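Local coordinates for PAN2-PAN3 deadenylation complex catalytic subunit pan2 (Neurospora crassa, PDB 4CZX), which forms the N-terminal WD40 domain of the catalytic subunit of the PAN complex, which probably shortens the poly(A) tails of mRNA, at residues 7-18 and 309-320; 188-196 and 205-213. All blocks are in the same frame, centred on the assembly; numbering follows the deposited sequence.

Contact 1: residues 7-18 and 309-320; sequences RDWTQLGCVAYP and HNTYVWGSPNKI
Trp9 and Trp314 lie with their planes 26° apart but slid past each other, so that CE3 of Trp314 sits 3.3 Å from NE1 of Trp9 over one face of the Trp9 ring. Trp314 CB covers the same indole, 3.8 Å from the centroid of its six-membered ring. Gln11 CB lies over one face of Trp314, a CH-pi contact 3.7 Å from the centroid of the Trp314 six-membered ring. With CG of Gln11 anti to its N (chi1 -179°) and the chain extended, the amide reaches Tyr312, OE1 lying in plane at the ring edge. Cys14 SG approaches the Tyr312 ring obliquely. At the far end, His309 ND1 donates to Pro18 O at 2.7 Å, almost in the imidazole plane.

Between these ends strands 10-16 and 310-315 pair antiparallel, interrupted by a classic beta bulge in which Leu12 and Gly13 face Val313. Leu12 N bonds to Val313 O at 2.8 Å; the bond from Gly13 N is weak. Leu12 CD1 meets Ile320 CD1 tip to tip. Trp9 NE1 donates to Tyr283 O, which satisfies the buried indole N-H. Backbone bonds and aromatic packing thus complete a four-stranded blade, the velcro-like closure characteristic of WD40 propellers.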
loop_
_atom_site.group_PDB
_atom_site.type_symbol
_atom_site.label_atom_id
_atom_site.label_comp_id
_atom_site.label_asym_id
_atom_site.label_seq_id
_atom_site.Cartn_x
_atom_site.Cartn_y
_atom_site.Cartn_z
ATOM N N ARG A 7 -44.498 21.858 -18.448
ATOM C CA ARG A 7 -43.641 22.505 -19.438
ATOM C C ARG A 7 -42.729 23.538 -18.779
ATOM O O ARG A 7 -41.860 24.109 -19.437
ATOM C CB ARG A 7 -44.478 23.167 -20.538
ATOM C CG ARG A 7 -44.998 22.211 -21.604
ATOM C CD ARG A 7 -46.119 22.842 -22.434
ATOM N NE ARG A 7 -47.290 23.131 -21.608
ATOM C CZ ARG A 7 -48.460 23.560 -22.070
ATOM N NH1 ARG A 7 -48.638 23.758 -23.370
ATOM N NH2 ARG A 7 -49.458 23.791 -21.224
ATOM N N ASP A 8 -42.935 23.782 -17.485
ATOM C CA ASP A 8 -42.102 24.725 -16.735
ATOM C C ASP A 8 -41.341 24.056 -15.610
ATOM O O ASP A 8 -40.485 24.677 -14.982
ATOM C CB ASP A 8 -42.944 25.847 -16.136
ATOM C CG ASP A 8 -43.586 26.715 -17.188
ATOM O OD1 ASP A 8 -42.962 26.917 -18.251
ATOM O OD2 ASP A 8 -44.718 27.181 -16.950
ATOM N N TRP A 9 -41.666 22.793 -15.356
ATOM C CA TRP A 9 -41.158 22.100 -14.182
ATOM C C TRP A 9 -40.992 20.606 -14.439
ATOM O O TRP A 9 -41.972 19.882 -14.614
ATOM C CB TRP A 9 -42.098 22.328 -12.999
ATOM C CG TRP A 9 -41.602 21.764 -11.711
ATOM C CD1 TRP A 9 -42.086 20.671 -11.052
ATOM C CD2 TRP A 9 -40.523 22.269 -10.917
ATOM N NE1 TRP A 9 -41.376 20.466 -9.892
ATOM C CE2 TRP A 9 -40.409 21.433 -9.788
ATOM C CE3 TRP A 9 -39.641 23.348 -11.051
ATOM C CZ2 TRP A 9 -39.447 21.640 -8.798
ATOM C CZ3 TRP A 9 -38.687 23.555 -10.065
ATOM C CH2 TRP A 9 -38.600 22.703 -8.952
ATOM N N THR A 10 -39.746 20.152 -14.469
ATOM C CA THR A 10 -39.472 18.737 -14.662
ATOM C C THR A 10 -38.116 18.376 -14.061
ATOM O O THR A 10 -37.301 19.259 -13.771
ATOM C CB THR A 10 -39.517 18.353 -16.159
ATOM O OG1 THR A 10 -39.556 16.927 -16.291
ATOM C CG2 THR A 10 -38.309 18.904 -16.902
ATOM N N GLN A 11 -37.891 17.083 -13.835
ATOM C CA GLN A 11 -36.606 16.618 -13.333
ATOM C C GLN A 11 -35.593 16.602 -14.465
ATOM O O GLN A 11 -35.782 15.915 -15.467
ATOM C CB GLN A 11 -36.724 15.229 -12.704
ATOM C CG GLN A 11 -35.414 14.720 -12.148
ATOM C CD GLN A 11 -35.566 13.415 -11.387
ATOM O OE1 GLN A 11 -34.780 12.485 -11.565
ATOM N NE2 GLN A 11 -36.576 13.346 -10.530
ATOM N N LEU A 12 -34.516 17.359 -14.294
ATOM C CA LEU A 12 -33.557 17.592 -15.365
ATOM C C LEU A 12 -32.332 16.685 -15.267
ATOM O O LEU A 12 -31.691 16.376 -16.277
ATOM C CB LEU A 12 -33.126 19.060 -15.360
ATOM C CG LEU A 12 -34.263 20.051 -15.628
ATOM C CD1 LEU A 12 -33.814 21.466 -15.333
ATOM C CD2 LEU A 12 -34.746 19.922 -17.068
ATOM N N GLY A 13 -32.010 16.263 -14.050
ATOM C CA GLY A 13 -30.851 15.422 -13.830
ATOM C C GLY A 13 -30.830 14.841 -12.434
ATOM O O GLY A 13 -31.531 15.303 -11.541
ATOM N N CYS A 14 -30.005 13.820 -12.248
ATOM C CA CYS A 14 -29.885 13.161 -10.959
ATOM C C CYS A 14 -28.538 12.468 -10.858
ATOM O O CYS A 14 -28.000 11.998 -11.862
ATOM C CB CYS A 14 -31.021 12.153 -10.759
ATOM S SG CYS A 14 -30.883 11.158 -9.253
ATOM N N VAL A 15 -27.999 12.409 -9.650
ATOM C CA VAL A 15 -26.765 11.684 -9.430
ATOM C C VAL A 15 -26.778 11.106 -8.021
ATOM O O VAL A 15 -27.356 11.685 -7.104
ATOM C CB VAL A 15 -25.510 12.579 -9.653
ATOM C CG1 VAL A 15 -25.383 13.630 -8.557
ATOM C CG2 VAL A 15 -24.235 11.714 -9.719
ATOM N N ALA A 16 -26.179 9.933 -7.865
ATOM C CA ALA A 16 -25.966 9.366 -6.549
ATOM C C ALA A 16 -24.599 9.811 -6.056
ATOM O O ALA A 16 -23.583 9.537 -6.697
ATOM C CB ALA A 16 -26.070 7.841 -6.597
ATOM N N TYR A 17 -24.558 10.522 -4.936
ATOM C CA TYR A 17 -23.271 10.989 -4.422
ATOM C C TYR A 17 -23.350 11.187 -2.912
ATOM O O TYR A 17 -24.078 12.060 -2.439
ATOM C CB TYR A 17 -22.818 12.298 -5.126
ATOM C CG TYR A 17 -21.342 12.561 -4.902
ATOM C CD1 TYR A 17 -20.382 11.893 -5.651
ATOM C CD2 TYR A 17 -20.910 13.421 -3.900
ATOM C CE1 TYR A 17 -19.033 12.097 -5.434
ATOM C CE2 TYR A 17 -19.577 13.634 -3.677
ATOM C CZ TYR A 17 -18.639 12.966 -4.449
ATOM O OH TYR A 17 -17.305 13.159 -4.223
ATOM N N PRO A 18 -22.619 10.360 -2.137
ATOM C CA PRO A 18 -21.729 9.278 -2.586
ATOM C C PRO A 18 -22.498 8.034 -3.034
ATOM O O PRO A 18 -23.436 7.628 -2.354
ATOM C CB PRO A 18 -20.887 8.985 -1.336
ATOM C CG PRO A 18 -21.830 9.292 -0.183
ATOM C CD PRO A 18 -22.632 10.491 -0.666
ATOM N N HIS A 309 -29.054 9.232 -0.749
ATOM C CA HIS A 309 -27.836 9.636 -1.477
ATOM C C HIS A 309 -28.086 10.244 -2.871
ATOM O O HIS A 309 -27.139 10.459 -3.632
ATOM C CB HIS A 309 -26.853 8.455 -1.616
ATOM C CG HIS A 309 -26.344 7.918 -0.312
ATOM N ND1 HIS A 309 -25.028 7.551 -0.126
ATOM C CD2 HIS A 309 -26.975 7.658 0.860
ATOM C CE1 HIS A 309 -24.865 7.106 1.108
ATOM N NE2 HIS A 309 -26.031 7.157 1.726
ATOM N N ASN A 310 -29.335 10.542 -3.212
ATOM C CA ASN A 310 -29.601 11.158 -4.510
ATOM C C ASN A 310 -29.550 12.666 -4.437
ATOM O O ASN A 310 -29.990 13.255 -3.456
ATOM C CB ASN A 310 -30.971 10.753 -5.053
ATOM C CG ASN A 310 -31.175 9.263 -5.064
ATOM O OD1 ASN A 310 -30.518 8.546 -5.817
ATOM N ND2 ASN A 310 -32.102 8.782 -4.232
ATOM N N THR A 311 -29.011 13.294 -5.476
ATOM C CA THR A 311 -29.198 14.727 -5.658
ATOM C C THR A 311 -29.853 14.966 -7.010
ATOM O O THR A 311 -29.394 14.443 -8.028
ATOM C CB THR A 311 -27.884 15.506 -5.572
ATOM O OG1 THR A 311 -27.377 15.421 -4.237
ATOM C CG2 THR A 311 -28.108 16.979 -5.918
ATOM N N TYR A 312 -30.937 15.743 -6.994
ATOM C CA TYR A 312 -31.753 16.008 -8.170
ATOM C C TYR A 312 -31.654 17.467 -8.567
ATOM O O TYR A 312 -31.525 18.338 -7.710
ATOM C CB TYR A 312 -33.226 15.689 -7.914
ATOM C CG TYR A 312 -33.522 14.309 -7.388
ATOM C CD1 TYR A 312 -33.461 14.037 -6.029
ATOM C CD2 TYR A 312 -33.899 13.288 -8.244
ATOM C CE1 TYR A 312 -33.748 12.778 -5.537
ATOM C CE2 TYR A 312 -34.192 12.025 -7.764
ATOM C CZ TYR A 312 -34.111 11.775 -6.408
ATOM O OH TYR A 312 -34.390 10.517 -5.922
ATOM N N VAL A 313 -31.729 17.733 -9.865
ATOM C CA VAL A 313 -31.915 19.100 -10.338
ATOM C C VAL A 313 -33.251 19.183 -11.048
ATOM O O VAL A 313 -33.544 18.378 -11.930
ATOM C CB VAL A 313 -30.785 19.553 -11.280
ATOM C CG1 VAL A 313 -31.174 20.844 -12.019
ATOM C CG2 VAL A 313 -29.513 19.766 -10.494
ATOM N N TRP A 314 -34.063 20.154 -10.635
ATOM C CA TRP A 314 -35.364 20.398 -11.234
ATOM C C TRP A 314 -35.399 21.798 -11.827
ATOM O O TRP A 314 -34.643 22.680 -11.413
ATOM C CB TRP A 314 -36.487 20.239 -10.203
ATOM C CG TRP A 314 -36.828 18.808 -9.857
ATOM C CD1 TRP A 314 -36.094 17.950 -9.093
ATOM C CD2 TRP A 314 -38.001 18.088 -10.256
ATOM N NE1 TRP A 314 -36.735 16.735 -8.996
ATOM C CE2 TRP A 314 -37.908 16.795 -9.702
ATOM C CE3 TRP A 314 -39.123 18.412 -11.027
ATOM C CZ2 TRP A 314 -38.891 15.825 -9.899
ATOM C CZ3 TRP A 314 -40.097 17.447 -11.225
ATOM C CH2 TRP A 314 -39.976 16.170 -10.662
ATOM N N GLY A 315 -36.286 21.993 -12.794
ATOM C CA GLY A 315 -36.418 23.276 -13.459
ATOM C C GLY A 315 -37.184 23.131 -14.755
ATOM O O GLY A 315 -37.801 22.093 -15.007
ATOM N N SER A 316 -37.153 24.177 -15.575
ATOM C CA SER A 316 -37.830 24.160 -16.863
ATOM C C SER A 316 -37.091 23.324 -17.909
ATOM O O SER A 316 -35.860 23.327 -17.963
ATOM C CB SER A 316 -38.000 25.587 -17.380
ATOM O OG SER A 316 -38.413 25.575 -18.731
ATOM N N PRO A 317 -37.846 22.599 -18.747
ATOM C CA PRO A 317 -37.268 21.853 -19.870
ATOM C C PRO A 317 -36.622 22.783 -20.891
ATOM O O PRO A 317 -35.840 22.332 -21.728
ATOM C CB PRO A 317 -38.476 21.136 -20.486
ATOM C CG PRO A 317 -39.526 21.150 -19.434
ATOM C CD PRO A 317 -39.298 22.389 -18.629
ATOM N N ASN A 318 -36.958 24.067 -20.821
ATOM C CA ASN A 318 -36.450 25.052 -21.769
ATOM C C ASN A 318 -35.083 25.589 -21.357
ATOM O O ASN A 318 -35.001 26.459 -20.489
ATOM C CB ASN A 318 -37.437 26.215 -21.913
ATOM C CG ASN A 318 -38.866 25.749 -22.134
ATOM O OD1 ASN A 318 -39.129 24.837 -22.922
ATOM N ND2 ASN A 318 -39.800 26.377 -21.432
ATOM N N LYS A 319 -34.036 25.047 -21.988
ATOM C CA LYS A 319 -32.633 25.479 -21.860
ATOM C C LYS A 319 -32.298 26.364 -20.657
ATOM O O LYS A 319 -32.215 27.586 -20.785
ATOM C CB LYS A 319 -32.209 26.212 -23.137
ATOM N N ILE A 320 -32.106 25.750 -19.492
ATOM C CA ILE A 320 -31.792 26.522 -18.294
ATOM C C ILE A 320 -30.289 26.726 -18.145
ATOM O O ILE A 320 -29.487 25.917 -18.616
ATOM C CB ILE A 320 -32.341 25.858 -17.012
ATOM C CG1 ILE A 320 -31.483 24.660 -16.601
ATOM C CG2 ILE A 320 -33.783 25.451 -17.203
ATOM C CD1 ILE A 320 -31.642 24.280 -15.148
HETATM O O HOH W 1 -42.298 26.512 -21.684
HETATM O O HOH W 2 -40.498 27.146 -18.735
HETATM O O HOH W 3 -26.409 13.152 -3.187
#

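Contact 2: residues 188-196 and 205-213; sequences WQAHGAFIN and IVTCGGSHR
His191 and Thr207 meet because their first torsions converge: CG of the histidine is anti to its carbonyl carbon (chi1 -53°), and OG1 of the threonine stands between backbone N and carbonyl carbon (chi1 63°). NE2 of His191 and OG1 of Thr207 are then 2.8 Å apart in a hydrogen bond at the imidazole edge, in which either could be the donor. The imidazole lies flat on the backbone of strand 204-210, with Gly209 CA 3.6 Å from the ring centroid and Gly209 N also over that face. ND1 is held by Asp223, which leaves both ring nitrogens engaged. This is consistent with the Asp-His-Ser/Thr hydrogen-bond network of WD40 blades.

Phe194 packs on the next glycine: Gly210 N stands over the centre of its ring, while His212 O approaches at the edge. CB of Phe194 also lies over one face of the Arg213 guanidinium, 3.6 Å from NH2 of that arginine. Arg213 NE makes a weak bond to Ala193 O, while NH2 donates to Asn170 O and also forms a salt bridge to a bound MES molecule, probably from the crystallisation liquor.

Gly210 O accepts from both Ala193 N (2.9 Å) and Phe194 N (3.2 Å), a classic beta bulge, and Gly210 N returns a bond to Phe194 O. Farther along, Asn196 N reaches Cys208 O at 2.7 Å. Two successive glycines without side chains let both rings lie directly on the strand, and the histidine, fixed at both nitrogens, ties the loop before strand 194-200 to the middle of strand 204-210.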
loop_
_atom_site.group_PDB
_atom_site.type_symbol
_atom_site.label_atom_id
_atom_site.label_comp_id
_atom_site.label_asym_id
_atom_site.label_seq_id
_atom_site.Cartn_x
_atom_site.Cartn_y
_atom_site.Cartn_z
ATOM N N TRP A 188 -32.876 38.024 17.057
ATOM C CA TRP A 188 -34.217 37.672 16.615
ATOM C C TRP A 188 -34.542 36.242 17.035
ATOM O O TRP A 188 -33.790 35.318 16.728
ATOM C CB TRP A 188 -34.308 37.843 15.091
ATOM C CG TRP A 188 -35.583 37.393 14.437
ATOM C CD1 TRP A 188 -36.863 37.600 14.880
ATOM C CD2 TRP A 188 -35.697 36.665 13.211
ATOM N NE1 TRP A 188 -37.762 37.039 14.004
ATOM C CE2 TRP A 188 -37.070 36.460 12.970
ATOM C CE3 TRP A 188 -34.765 36.158 12.292
ATOM C CZ2 TRP A 188 -37.537 35.773 11.849
ATOM C CZ3 TRP A 188 -35.231 35.474 11.182
ATOM C CH2 TRP A 188 -36.606 35.283 10.973
ATOM N N GLN A 189 -35.651 36.056 17.743
ATOM C CA GLN A 189 -36.048 34.710 18.152
ATOM C C GLN A 189 -36.806 34.037 17.013
ATOM O O GLN A 189 -37.996 34.273 16.826
ATOM C CB GLN A 189 -36.909 34.747 19.413
ATOM C CG GLN A 189 -37.198 33.368 19.959
ATOM C CD GLN A 189 -35.987 32.756 20.607
ATOM O OE1 GLN A 189 -35.399 33.343 21.515
ATOM N NE2 GLN A 189 -35.589 31.575 20.137
ATOM N N ALA A 190 -36.117 33.208 16.241
ATOM C CA ALA A 190 -36.734 32.617 15.060
ATOM C C ALA A 190 -37.492 31.343 15.409
ATOM O O ALA A 190 -38.688 31.231 15.142
ATOM C CB ALA A 190 -35.680 32.345 13.991
ATOM N N HIS A 191 -36.803 30.377 16.005
ATOM C CA HIS A 191 -37.446 29.123 16.379
ATOM C C HIS A 191 -37.061 28.725 17.798
ATOM O O HIS A 191 -36.145 29.295 18.381
ATOM C CB HIS A 191 -37.078 28.024 15.377
ATOM C CG HIS A 191 -37.355 28.402 13.955
ATOM N ND1 HIS A 191 -38.511 28.040 13.297
ATOM C CD2 HIS A 191 -36.634 29.137 13.072
ATOM C CE1 HIS A 191 -38.489 28.530 12.069
ATOM N NE2 HIS A 191 -37.362 29.202 11.909
ATOM N N GLY A 192 -37.782 27.759 18.359
ATOM C CA GLY A 192 -37.622 27.410 19.753
ATOM C C GLY A 192 -36.293 26.796 20.170
ATOM O O GLY A 192 -35.787 27.123 21.238
ATOM N N ALA A 193 -35.727 25.908 19.351
ATOM C CA ALA A 193 -34.498 25.203 19.739
ATOM C C ALA A 193 -33.464 25.093 18.626
ATOM O O ALA A 193 -32.261 24.969 18.902
ATOM C CB ALA A 193 -34.833 23.805 20.247
ATOM N N PHE A 194 -33.911 25.077 17.375
ATOM C CA PHE A 194 -32.965 24.951 16.266
ATOM C C PHE A 194 -33.452 25.596 14.985
ATOM O O PHE A 194 -34.645 25.769 14.748
ATOM C CB PHE A 194 -32.627 23.476 15.975
ATOM C CG PHE A 194 -33.757 22.700 15.354
ATOM C CD1 PHE A 194 -34.734 22.109 16.161
ATOM C CD2 PHE A 194 -33.841 22.544 13.978
ATOM C CE1 PHE A 194 -35.782 21.393 15.595
ATOM C CE2 PHE A 194 -34.883 21.835 13.404
ATOM C CZ PHE A 194 -35.862 21.258 14.216
ATOM N N ILE A 195 -32.475 25.901 14.153
ATOM C CA ILE A 195 -32.679 26.429 12.821
ATOM C C ILE A 195 -32.105 25.391 11.868
ATOM O O ILE A 195 -30.936 25.050 11.969
ATOM C CB ILE A 195 -31.994 27.788 12.672
ATOM C CG1 ILE A 195 -32.832 28.853 13.404
ATOM C CG2 ILE A 195 -31.816 28.163 11.192
ATOM C CD1 ILE A 195 -32.132 30.165 13.618
ATOM N N ASN A 196 -32.944 24.849 10.992
ATOM C CA ASN A 196 -32.511 23.853 10.022
ATOM C C ASN A 196 -31.962 24.496 8.734
ATOM O O ASN A 196 -31.248 23.856 7.954
ATOM C CB ASN A 196 -33.673 22.918 9.674
ATOM C CG ASN A 196 -33.205 21.662 8.975
ATOM O OD1 ASN A 196 -32.287 21.002 9.444
ATOM N ND2 ASN A 196 -33.808 21.342 7.838
ATOM N N ILE A 205 -34.445 38.219 6.023
ATOM C CA ILE A 205 -33.981 36.915 6.488
ATOM C C ILE A 205 -35.150 35.939 6.483
ATOM O O ILE A 205 -36.276 36.313 6.833
ATOM C CB ILE A 205 -33.400 36.950 7.911
ATOM C CG1 ILE A 205 -32.512 38.177 8.121
ATOM C CG2 ILE A 205 -32.659 35.629 8.217
ATOM C CD1 ILE A 205 -32.019 38.302 9.553
ATOM N N VAL A 206 -34.887 34.699 6.080
ATOM C CA VAL A 206 -35.884 33.641 6.181
ATOM C C VAL A 206 -35.254 32.404 6.825
ATOM O O VAL A 206 -34.103 32.057 6.548
ATOM C CB VAL A 206 -36.494 33.279 4.806
ATOM C CG1 VAL A 206 -37.513 34.325 4.368
ATOM C CG2 VAL A 206 -35.388 33.083 3.746
ATOM N N THR A 207 -35.992 31.750 7.720
ATOM C CA THR A 207 -35.457 30.566 8.383
ATOM C C THR A 207 -36.474 29.449 8.479
ATOM O O THR A 207 -37.689 29.692 8.482
ATOM C CB THR A 207 -34.956 30.854 9.825
ATOM O OG1 THR A 207 -36.059 31.270 10.644
ATOM C CG2 THR A 207 -33.852 31.915 9.830
ATOM N N CYS A 208 -35.948 28.229 8.560
ATOM C CA CYS A 208 -36.723 27.044 8.903
ATOM C C CYS A 208 -36.151 26.455 10.189
ATOM O O CYS A 208 -34.954 26.528 10.419
ATOM C CB CYS A 208 -36.656 26.004 7.782
ATOM S SG CYS A 208 -37.249 26.589 6.195
ATOM N N GLY A 209 -36.991 25.871 11.034
ATOM C CA GLY A 209 -36.468 25.293 12.254
ATOM C C GLY A 209 -37.568 24.652 13.074
ATOM O O GLY A 209 -38.645 24.359 12.543
ATOM N N GLY A 210 -37.298 24.442 14.359
ATOM C CA GLY A 210 -38.277 23.824 15.249
ATOM C C GLY A 210 -38.067 24.120 16.723
ATOM O O GLY A 210 -37.072 24.736 17.118
ATOM N N SER A 211 -39.009 23.650 17.537
ATOM C CA SER A 211 -39.081 24.004 18.949
ATOM C C SER A 211 -38.233 23.136 19.876
ATOM O O SER A 211 -37.923 23.560 20.988
ATOM C CB SER A 211 -40.542 23.952 19.417
ATOM O OG SER A 211 -41.321 24.918 18.732
ATOM N N HIS A 212 -37.872 21.928 19.437
ATOM C CA HIS A 212 -37.064 21.030 20.274
ATOM C C HIS A 212 -36.128 20.170 19.457
ATOM O O HIS A 212 -36.530 19.598 18.445
ATOM C CB HIS A 212 -37.941 20.106 21.124
ATOM C CG HIS A 212 -38.932 20.841 21.970
ATOM N ND1 HIS A 212 -40.266 20.932 21.639
ATOM C CD2 HIS A 212 -38.775 21.553 23.111
ATOM C CE1 HIS A 212 -40.897 21.646 22.556
ATOM N NE2 HIS A 212 -40.015 22.033 23.460
ATOM N N ARG A 213 -34.894 20.049 19.928
ATOM C CA ARG A 213 -33.970 19.105 19.328
ATOM C C ARG A 213 -34.343 17.685 19.776
ATOM O O ARG A 213 -35.118 17.480 20.727
ATOM C CB ARG A 213 -32.527 19.440 19.692
ATOM C CG ARG A 213 -31.996 20.654 18.920
ATOM C CD ARG A 213 -30.602 21.058 19.367
ATOM N NE ARG A 213 -30.165 22.243 18.623
ATOM C CZ ARG A 213 -29.487 22.197 17.480
ATOM N NH1 ARG A 213 -29.179 21.028 16.956
ATOM N NH2 ARG A 213 -29.129 23.320 16.858
HETATM O O HOH W 4 -40.263 26.653 16.946
HETATM O O HOH W 5 -38.539 25.893 22.947
HETATM O O HOH W 6 -31.151 24.001 21.137
#

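After the short strand 2-3, which joins the neighbouring sheet, the chain enters strand 10-16, but the segments of contact 1 are separated by 290 residues, and only then does strand 310-315 return to the same blade. That pairing closes the ring of the propeller, joining strand 10-16 to strands 290-295, 302-306 and 310-315. Contact 2 falls within this long circuit and closes a much shorter loop, with only eight residues between its segments. It joins the strands 194-200 and 204-210 of one hairpin and fastens to them the connection from strand 184-189, the outermost strand of the preceding blade. Contacts 1 and 2 do not touch: the centres of contact 1 and contact 2 are about 29 Å apart.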